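Local structure of mitogen-activated protein kinase, putative (Map kinase-like protein) (3PG1) at residues Thr63-Ser68 and Glu103-Lys108; Leu72-Leu77 and Tyr347-Ile352; Val99-Pro104 and Ile352-Val357. The protein probably phosphorylates serine and threonine residues of other proteins with ATP, as a member of the mitogen-activated protein kinase family. One frame throughout, in Å; residues are numbered along the deposited sequence.

Contact 1: residues Thr63-Ser68 and Glu103-Lys108; sequences TVNILS and EPAMHK
A polar contact joins Asn65, at the end of the short strand 64-65 just before the αC helix (70-85) of the kinase N-terminal lobe, to His107, in the turn between strands 96-100 and 108-114. The Asn65 amide does most of the work and uses both of its ends. Its ND2 donates to His107 O at 3.1 Å, a nearly straight bond (N-H...O 166°) that lies close to the amide plane and meets a lone pair of the carbonyl; Asn56 OD1 on the adjacent short strand is a second partner of the same ND2. Its OD1 accepts two weak, bent bonds, from His107 ND1 at 3.1 Å and from His107 N at 3.3 Å. With CG anti to the backbone N (chi1 -174°), the amide extends across the gap, and Ala105 O lies 3.2 Å from Asn65 CG. Ser68 OG sits in the plane of the imidazole, at its ND1-CE1 edge, and gives a weak bond to Asn65 OD1 within its own segment. Apolar contact is slight: Leu67 CB rests 3.8 Å from His107 CB. An ordered water adds a bridge, accepting from Leu67 N at 3.2 Å and donating to His107 O at 2.9 Å.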
loop_
_atom_site.group_PDB
_atom_site.type_symbol
_atom_site.label_atom_id
_atom_site.label_comp_id
_atom_site.label_asym_id
_atom_site.label_seq_id
_atom_site.Cartn_x
_atom_site.Cartn_y
_atom_site.Cartn_z
ATOM N N THR A 63 4.970 -6.437 -29.381
ATOM C CA THR A 63 4.919 -7.389 -28.266
ATOM C C THR A 63 6.293 -7.589 -27.628
ATOM O O THR A 63 7.248 -7.989 -28.302
ATOM C CB THR A 63 4.261 -8.705 -28.698
ATOM N N VAL A 64 6.388 -7.273 -26.328
ATOM C CA VAL A 64 7.623 -7.358 -25.545
ATOM C C VAL A 64 7.490 -8.403 -24.441
ATOM O O VAL A 64 6.463 -8.450 -23.757
ATOM C CB VAL A 64 8.055 -5.989 -24.929
ATOM C CG1 VAL A 64 9.552 -5.965 -24.635
ATOM C CG2 VAL A 64 7.662 -4.804 -25.808
ATOM N N ASN A 65 8.551 -9.210 -24.248
ATOM C CA ASN A 65 8.632 -10.166 -23.152
ATOM C C ASN A 65 9.161 -9.379 -21.943
ATOM O O ASN A 65 10.233 -8.767 -22.029
ATOM C CB ASN A 65 9.550 -11.341 -23.493
ATOM C CG ASN A 65 9.562 -12.443 -22.447
ATOM O OD1 ASN A 65 10.623 -12.886 -21.995
ATOM N ND2 ASN A 65 8.387 -12.927 -22.056
ATOM N N ILE A 66 8.379 -9.345 -20.853
ATOM C CA ILE A 66 8.719 -8.611 -19.630
ATOM C C ILE A 66 10.141 -8.907 -19.128
ATOM O O ILE A 66 10.984 -8.007 -19.130
ATOM C CB ILE A 66 7.614 -8.735 -18.545
ATOM C CG1 ILE A 66 6.319 -8.023 -18.993
ATOM C CG2 ILE A 66 8.084 -8.189 -17.200
ATOM C CD1 ILE A 66 5.056 -8.791 -18.759
ATOM N N LEU A 67 10.421 -10.173 -18.796
ATOM C CA LEU A 67 11.716 -10.618 -18.275
ATOM C C LEU A 67 12.900 -10.497 -19.254
ATOM O O LEU A 67 14.054 -10.652 -18.841
ATOM C CB LEU A 67 11.601 -12.020 -17.643
ATOM C CG LEU A 67 11.261 -12.078 -16.142
ATOM C CD1 LEU A 67 9.902 -11.437 -15.823
ATOM C CD2 LEU A 67 11.261 -13.502 -15.642
ATOM N N SER A 68 12.615 -10.166 -20.531
ATOM C CA SER A 68 13.626 -9.945 -21.562
ATOM C C SER A 68 14.021 -8.468 -21.719
ATOM O O SER A 68 15.140 -8.190 -22.154
ATOM C CB SER A 68 13.185 -10.538 -22.893
ATOM O OG SER A 68 13.608 -11.889 -22.946
ATOM N N GLU A 103 14.880 -19.543 -23.564
ATOM C CA GLU A 103 15.818 -18.795 -24.415
ATOM C C GLU A 103 15.300 -17.706 -25.395
ATOM O O GLU A 103 15.733 -16.559 -25.231
ATOM C CB GLU A 103 16.867 -19.714 -25.059
ATOM C CG GLU A 103 18.289 -19.215 -24.872
ATOM C CD GLU A 103 19.348 -19.984 -25.638
ATOM O OE1 GLU A 103 19.875 -19.439 -26.634
ATOM O OE2 GLU A 103 19.668 -21.125 -25.230
ATOM N N PRO A 104 14.405 -17.972 -26.389
ATOM C CA PRO A 104 13.995 -16.886 -27.298
ATOM C C PRO A 104 12.873 -15.992 -26.755
ATOM O O PRO A 104 11.763 -15.989 -27.295
ATOM C CB PRO A 104 13.624 -17.624 -28.604
ATOM C CG PRO A 104 13.696 -19.114 -28.280
ATOM C CD PRO A 104 13.768 -19.242 -26.784
ATOM N N ALA A 105 13.182 -15.211 -25.692
ATOM C CA ALA A 105 12.273 -14.280 -25.003
ATOM C C ALA A 105 10.884 -14.893 -24.700
ATOM O O ALA A 105 9.844 -14.310 -25.025
ATOM C CB ALA A 105 12.152 -12.974 -25.784
ATOM N N MET A 106 10.891 -16.100 -24.101
ATOM C CA MET A 106 9.690 -16.858 -23.723
ATOM C C MET A 106 9.666 -17.095 -22.185
ATOM O O MET A 106 9.091 -18.078 -21.701
ATOM C CB MET A 106 9.618 -18.190 -24.503
ATOM C CG MET A 106 9.473 -18.031 -26.012
ATOM S SD MET A 106 7.796 -17.612 -26.560
ATOM C CE MET A 106 7.078 -19.258 -26.660
ATOM N N HIS A 107 10.284 -16.168 -21.431
ATOM C CA HIS A 107 10.387 -16.221 -19.969
ATOM C C HIS A 107 9.078 -15.856 -19.282
ATOM O O HIS A 107 8.445 -14.854 -19.641
ATOM C CB HIS A 107 11.542 -15.339 -19.457
ATOM C CG HIS A 107 12.784 -15.400 -20.298
ATOM N ND1 HIS A 107 13.225 -14.300 -21.014
ATOM C CD2 HIS A 107 13.628 -16.433 -20.525
ATOM C CE1 HIS A 107 14.318 -14.698 -21.646
ATOM N NE2 HIS A 107 14.593 -15.978 -21.391
ATOM N N LYS A 108 8.683 -16.682 -18.286
ATOM C CA LYS A 108 7.463 -16.506 -17.485
ATOM C C LYS A 108 7.768 -16.464 -15.986
ATOM O O LYS A 108 8.665 -17.161 -15.508
ATOM C CB LYS A 108 6.430 -17.612 -17.782
ATOM C CG LYS A 108 5.710 -17.439 -19.114
ATOM C CD LYS A 108 5.048 -18.712 -19.598
ATOM C CE LYS A 108 4.708 -18.648 -21.070
ATOM N NZ LYS A 108 5.524 -19.606 -21.862
HETATM O O HOH W 1 7.930 -12.127 -18.739
#

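Contact 2: residues Leu72-Leu77 and Tyr347-Ile352; sequences LCKRVL and YDMHKI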
loop_
_atom_site.group_PDB
_atom_site.type_symbol
_atom_site.label_atom_id
_atom_site.label_comp_id
_atom_site.label_asym_id
_atom_site.label_seq_id
_atom_site.Cartn_x
_atom_site.Cartn_y
_atom_site.Cartn_z
ATOM N N LEU A 72 11.476 -3.045 -17.788
ATOM C CA LEU A 72 10.320 -3.806 -17.298
ATOM C C LEU A 72 10.741 -4.937 -16.359
ATOM O O LEU A 72 10.101 -5.118 -15.321
ATOM C CB LEU A 72 9.443 -4.328 -18.456
ATOM C CG LEU A 72 8.918 -3.268 -19.442
ATOM C CD1 LEU A 72 8.232 -3.914 -20.632
ATOM C CD2 LEU A 72 8.020 -2.242 -18.751
ATOM N N CYS A 73 11.850 -5.651 -16.701
ATOM C CA CYS A 73 12.424 -6.727 -15.889
ATOM C C CYS A 73 12.803 -6.180 -14.509
ATOM O O CYS A 73 12.410 -6.774 -13.496
ATOM C CB CYS A 73 13.623 -7.362 -16.587
ATOM S SG CYS A 73 14.245 -8.862 -15.790
ATOM N N LYS A 74 13.495 -5.009 -14.479
ATOM C CA LYS A 74 13.921 -4.304 -13.265
ATOM C C LYS A 74 12.724 -3.888 -12.403
ATOM O O LYS A 74 12.782 -4.024 -11.179
ATOM C CB LYS A 74 14.792 -3.080 -13.617
ATOM C CG LYS A 74 15.517 -2.456 -12.424
ATOM C CD LYS A 74 16.879 -1.878 -12.807
ATOM C CE LYS A 74 16.847 -0.448 -13.311
ATOM N NZ LYS A 74 16.676 0.539 -12.209
ATOM N N ARG A 75 11.656 -3.372 -13.037
ATOM C CA ARG A 75 10.431 -2.955 -12.359
ATOM C C ARG A 75 9.807 -4.154 -11.614
ATOM O O ARG A 75 9.472 -4.032 -10.436
ATOM C CB ARG A 75 9.438 -2.354 -13.370
ATOM C CG ARG A 75 8.028 -2.134 -12.813
ATOM C CD ARG A 75 7.055 -1.703 -13.895
ATOM N NE ARG A 75 6.225 -0.581 -13.456
ATOM C CZ ARG A 75 6.593 0.696 -13.516
ATOM N NH1 ARG A 75 7.787 1.031 -13.995
ATOM N NH2 ARG A 75 5.774 1.648 -13.089
ATOM N N VAL A 76 9.670 -5.305 -12.304
ATOM C CA VAL A 76 9.095 -6.526 -11.720
ATOM C C VAL A 76 10.017 -7.130 -10.631
ATOM O O VAL A 76 9.518 -7.576 -9.597
ATOM C CB VAL A 76 8.627 -7.563 -12.792
ATOM C CG1 VAL A 76 7.791 -8.666 -12.150
ATOM C CG2 VAL A 76 7.806 -6.883 -13.880
ATOM N N LEU A 77 11.359 -7.095 -10.851
ATOM C CA LEU A 77 12.338 -7.594 -9.885
ATOM C C LEU A 77 12.234 -6.806 -8.572
ATOM O O LEU A 77 12.254 -7.410 -7.499
ATOM C CB LEU A 77 13.777 -7.536 -10.441
ATOM C CG LEU A 77 14.868 -8.111 -9.523
ATOM C CD1 LEU A 77 14.604 -9.573 -9.175
ATOM C CD2 LEU A 77 16.248 -7.913 -10.107
ATOM N N TYR A 347 20.223 -10.586 -17.979
ATOM C CA TYR A 347 20.828 -11.847 -17.543
ATOM C C TYR A 347 21.351 -11.739 -16.102
ATOM O O TYR A 347 21.352 -12.738 -15.380
ATOM C CB TYR A 347 21.924 -12.301 -18.526
ATOM C CG TYR A 347 21.388 -12.647 -19.902
ATOM C CD1 TYR A 347 20.881 -13.915 -20.176
ATOM C CD2 TYR A 347 21.383 -11.705 -20.927
ATOM C CE1 TYR A 347 20.375 -14.236 -21.435
ATOM C CE2 TYR A 347 20.876 -12.015 -22.191
ATOM C CZ TYR A 347 20.374 -13.283 -22.440
ATOM O OH TYR A 347 19.890 -13.605 -23.687
ATOM N N ASP A 348 21.759 -10.521 -15.678
ATOM C CA ASP A 348 22.201 -10.253 -14.304
ATOM C C ASP A 348 20.984 -10.310 -13.373
ATOM O O ASP A 348 21.082 -10.863 -12.277
ATOM C CB ASP A 348 22.905 -8.880 -14.195
ATOM C CG ASP A 348 24.386 -8.853 -14.564
ATOM O OD1 ASP A 348 25.022 -9.932 -14.563
ATOM O OD2 ASP A 348 24.922 -7.742 -14.790
ATOM N N MET A 349 19.830 -9.779 -13.843
ATOM C CA MET A 349 18.544 -9.746 -13.137
ATOM C C MET A 349 17.932 -11.140 -12.996
ATOM O O MET A 349 17.389 -11.449 -11.932
ATOM C CB MET A 349 17.555 -8.815 -13.851
ATOM C CG MET A 349 17.896 -7.355 -13.732
ATOM S SD MET A 349 16.679 -6.370 -14.624
ATOM C CE MET A 349 17.700 -5.006 -15.137
ATOM N N HIS A 350 18.013 -11.977 -14.072
ATOM C CA HIS A 350 17.520 -13.361 -14.117
ATOM C C HIS A 350 18.159 -14.191 -13.001
ATOM O O HIS A 350 17.480 -15.024 -12.394
ATOM C CB HIS A 350 17.831 -14.001 -15.483
ATOM C CG HIS A 350 16.874 -13.654 -16.586
ATOM N ND1 HIS A 350 16.886 -14.344 -17.783
ATOM C CD2 HIS A 350 15.900 -12.714 -16.637
ATOM C CE1 HIS A 350 15.928 -13.805 -18.520
ATOM N NE2 HIS A 350 15.311 -12.819 -17.873
ATOM N N LYS A 351 19.469 -13.942 -12.727
ATOM C CA LYS A 351 20.242 -14.570 -11.648
ATOM C C LYS A 351 19.655 -14.147 -10.294
ATOM O O LYS A 351 19.546 -14.986 -9.400
ATOM C CB LYS A 351 21.722 -14.164 -11.724
ATOM N N ILE A 352 19.259 -12.859 -10.157
ATOM C CA ILE A 352 18.640 -12.329 -8.928
ATOM C C ILE A 352 17.272 -12.994 -8.713
ATOM O O ILE A 352 16.969 -13.339 -7.578
ATOM C CB ILE A 352 18.605 -10.770 -8.838
ATOM C CG1 ILE A 352 20.010 -10.153 -9.059
ATOM C CG2 ILE A 352 18.007 -10.289 -7.487
ATOM C CD1 ILE A 352 20.006 -8.636 -9.364
#
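Met349 reaches from the C-terminal helix (346-360) to the αC helix (70-85) and lies along a wall made by Cys73, Lys74 and Leu77. Its sulfur comes closest to the backbone of the other helix: SD is 3.5 Å from Lys74 N and 3.7 Å from Cys73 SG. The methyl goes further, with Met349 CE 3.8 Å from Lys74 CB, where the two side chains cross obliquely. One turn further along αC, Leu77 CD2 meets Met349 CG at 4.0 Å. The reach follows from the torsions: CG stands anti to the carbonyl carbon (chi1 -71°), and an extended chi2 of 179° carries SD straight outward. Ile352, a turn beyond Met349, meets Leu77 almost at a right angle, its CG2 branch 3.9 Å from Leu77 CD1, while CD1 of the same isoleucine lies near the other leucine methyl. Cys73 SG also lies at the edge of the His350 ring, 5.3 Å from its centroid.

In the second shell, the His350 ring is positioned by a hydrogen bond from NE2 to Leu67 O and by stacking with Phe101. Phe353, one turn on from Met349, also touches Cys73 and Leu77. The aliphatic part of Lys74 packs on Met349, but its amine leads away, to a weak hydrogen bond with Glu341 O.

The local axes run 20° from parallel and 10.2 Å apart at closest approach, a spacing consistent with side chains, here mostly apolar, filling the interface. Such packing of a helix from the C-terminal extension against αC is characteristic of the MAP kinases, whose chain returns from the large lobe to the small one.

Contact 3: residues Val99-Pro104 and Ile352-Val357; sequences VHFEEP and IFTAEV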
loop_
_atom_site.group_PDB
_atom_site.type_symbol
_atom_site.label_atom_id
_atom_site.label_comp_id
_atom_site.label_asym_id
_atom_site.label_seq_id
_atom_site.Cartn_x
_atom_site.Cartn_y
_atom_site.Cartn_z
ATOM N N VAL A 99 9.967 -19.285 -11.571
ATOM C CA VAL A 99 10.341 -18.701 -12.860
ATOM C C VAL A 99 10.615 -19.754 -13.914
ATOM O O VAL A 99 11.363 -20.706 -13.668
ATOM C CB VAL A 99 11.527 -17.704 -12.746
ATOM C CG1 VAL A 99 11.065 -16.347 -12.235
ATOM C CG2 VAL A 99 12.658 -18.258 -11.875
ATOM N N HIS A 100 10.004 -19.582 -15.093
ATOM C CA HIS A 100 10.213 -20.480 -16.223
ATOM C C HIS A 100 10.990 -19.708 -17.279
ATOM O O HIS A 100 10.426 -18.848 -17.955
ATOM C CB HIS A 100 8.881 -21.023 -16.781
ATOM C CG HIS A 100 9.044 -21.883 -18.010
ATOM N ND1 HIS A 100 8.422 -21.558 -19.211
ATOM C CD2 HIS A 100 9.785 -23.002 -18.194
ATOM C CE1 HIS A 100 8.786 -22.495 -20.070
ATOM N NE2 HIS A 100 9.609 -23.382 -19.509
ATOM N N PHE A 101 12.296 -19.969 -17.367
ATOM C CA PHE A 101 13.151 -19.320 -18.352
ATOM C C PHE A 101 13.249 -20.174 -19.622
ATOM O O PHE A 101 13.558 -21.367 -19.546
ATOM C CB PHE A 101 14.543 -19.022 -17.772
ATOM C CG PHE A 101 14.581 -17.959 -16.694
ATOM C CD1 PHE A 101 14.181 -16.653 -16.963
ATOM C CD2 PHE A 101 15.072 -18.249 -15.425
ATOM C CE1 PHE A 101 14.222 -15.673 -15.969
ATOM C CE2 PHE A 101 15.135 -17.257 -14.438
ATOM C CZ PHE A 101 14.712 -15.977 -14.718
ATOM N N GLU A 102 12.955 -19.551 -20.779
ATOM C CA GLU A 102 13.002 -20.154 -22.110
ATOM C C GLU A 102 13.686 -19.154 -23.063
ATOM O O GLU A 102 13.163 -18.061 -23.300
ATOM C CB GLU A 102 11.583 -20.530 -22.571
ATOM C CG GLU A 102 11.522 -21.479 -23.756
ATOM C CD GLU A 102 10.156 -22.106 -23.949
ATOM O OE1 GLU A 102 9.876 -23.132 -23.289
ATOM O OE2 GLU A 102 9.354 -21.556 -24.737
ATOM N N GLU A 103 14.880 -19.543 -23.564
ATOM C CA GLU A 103 15.818 -18.795 -24.415
ATOM C C GLU A 103 15.300 -17.706 -25.395
ATOM O O GLU A 103 15.733 -16.559 -25.231
ATOM C CB GLU A 103 16.867 -19.714 -25.059
ATOM C CG GLU A 103 18.289 -19.215 -24.872
ATOM C CD GLU A 103 19.348 -19.984 -25.638
ATOM O OE1 GLU A 103 19.875 -19.439 -26.634
ATOM O OE2 GLU A 103 19.668 -21.125 -25.230
ATOM N N PRO A 104 14.405 -17.972 -26.389
ATOM C CA PRO A 104 13.995 -16.886 -27.298
ATOM C C PRO A 104 12.873 -15.992 -26.755
ATOM O O PRO A 104 11.763 -15.989 -27.295
ATOM C CB PRO A 104 13.624 -17.624 -28.604
ATOM C CG PRO A 104 13.696 -19.114 -28.280
ATOM C CD PRO A 104 13.768 -19.242 -26.784
ATOM N N ILE A 352 19.259 -12.859 -10.157
ATOM C CA ILE A 352 18.640 -12.329 -8.928
ATOM C C ILE A 352 17.272 -12.994 -8.713
ATOM O O ILE A 352 16.969 -13.339 -7.578
ATOM C CB ILE A 352 18.605 -10.770 -8.838
ATOM C CG1 ILE A 352 20.010 -10.153 -9.059
ATOM C CG2 ILE A 352 18.007 -10.289 -7.487
ATOM C CD1 ILE A 352 20.006 -8.636 -9.364
ATOM N N PHE A 353 16.486 -13.238 -9.794
ATOM C CA PHE A 353 15.199 -13.937 -9.704
ATOM C C PHE A 353 15.413 -15.355 -9.179
ATOM O O PHE A 353 14.698 -15.776 -8.264
ATOM C CB PHE A 353 14.453 -13.968 -11.049
ATOM C CG PHE A 353 13.730 -12.692 -11.429
ATOM C CD1 PHE A 353 14.215 -11.873 -12.444
ATOM C CD2 PHE A 353 12.544 -12.327 -10.794
ATOM C CE1 PHE A 353 13.535 -10.708 -12.808
ATOM C CE2 PHE A 353 11.865 -11.160 -11.160
ATOM C CZ PHE A 353 12.357 -10.368 -12.176
ATOM N N THR A 354 16.443 -16.059 -9.710
ATOM C CA THR A 354 16.835 -17.408 -9.287
ATOM C C THR A 354 17.274 -17.369 -7.814
ATOM O O THR A 354 16.866 -18.235 -7.038
ATOM C CB THR A 354 17.906 -17.995 -10.229
ATOM O OG1 THR A 354 17.494 -17.816 -11.585
ATOM C CG2 THR A 354 18.163 -19.474 -9.978
ATOM N N ALA A 355 18.048 -16.326 -7.428
ATOM C CA ALA A 355 18.511 -16.101 -6.056
ATOM C C ALA A 355 17.332 -15.766 -5.131
ATOM O O ALA A 355 17.335 -16.184 -3.970
ATOM C CB ALA A 355 19.537 -14.978 -6.024
ATOM N N GLU A 356 16.324 -15.027 -5.647
ATOM C CA GLU A 356 15.122 -14.658 -4.890
ATOM C C GLU A 356 14.217 -15.870 -4.691
ATOM O O GLU A 356 13.596 -15.976 -3.637
ATOM C CB GLU A 356 14.359 -13.489 -5.544
ATOM C CG GLU A 356 14.999 -12.121 -5.334
ATOM C CD GLU A 356 15.042 -11.600 -3.908
ATOM O OE1 GLU A 356 14.063 -11.828 -3.159
ATOM O OE2 GLU A 356 16.049 -10.950 -3.543
ATOM N N VAL A 357 14.170 -16.793 -5.686
ATOM C CA VAL A 357 13.389 -18.043 -5.616
ATOM C C VAL A 357 14.108 -19.036 -4.662
ATOM O O VAL A 357 13.438 -19.774 -3.932
ATOM C CB VAL A 357 13.065 -18.627 -7.029
ATOM C CG1 VAL A 357 12.462 -20.032 -6.958
ATOM C CG2 VAL A 357 12.132 -17.701 -7.802
#
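The Phe101 ring meets the C-terminal helix by its edge, with Phe353 CB and Thr354 OG1 both lying near the ring plane. Phe101 CZ is 4.2 Å from Phe353 CB, and Phe101 CE2 is 3.7 Å from Thr354 OG1. A face of the ring is given to the imidazole of His350, which stacks on it from the preceding turn of the same helix; Leu67 also touches this phenyl group. The two phenylalanines do not meet ring to ring here: their side chains cross at about a right angle, and the touching atom of Phe353 is CB. With its CG anti to the carbonyl carbon (chi1 -79°), the Phe353 ring leads away from the strand.

The Thr354 hydroxyl beside Phe101 has its polar partner within the helix. Its approach to the ring edge is therefore a packing contact, since the hydroxyl is hydrogen-bonded to His350 O.

Val99 makes the remaining contacts from the last part of strand 96-100. Its CG2 branch lies 4.1 Å from Val357 CG2, the two side chains passing antiparallel, side by side, while its CG1 branch is 4.3 Å from Phe353 CB. These separations and a summed buried area of 192 Å² describe a modest surface contact, apolar apart from the threonine oxygen.

In the fold, strand 96-100 is an outermost strand of the five-stranded N-lobe sheet, and helix 346-360 packs against both this edge strand and αC. The Phe353 ring also packs on Leu109 of the neighbouring strand 108-114, while Glu356 forms a salt bridge with Arg81 and a hydrogen bond with Asn84, both on αC.

The three contacts form one continuous patch of the small lobe. The centres of contacts 1 and 2 are about 12 Å apart, those of contacts 1 and 3 about 11 Å, and those of contacts 2 and 3 about 9 Å. His350 of contact 2 is common ground for all three: its CE1 lies 3.6 Å from His107 CE1 of contact 1, and its CG lies 3.4 Å from Phe101 CE1 of contact 3. Phe353 of contact 3 reaches contact 2, with CZ 3.6 Å from Leu77 CA. Helix 346-360 thus touches both αC and the sheet edge. The patch lies on αC, the small-lobe helix whose position matters for catalysis in protein kinases generally.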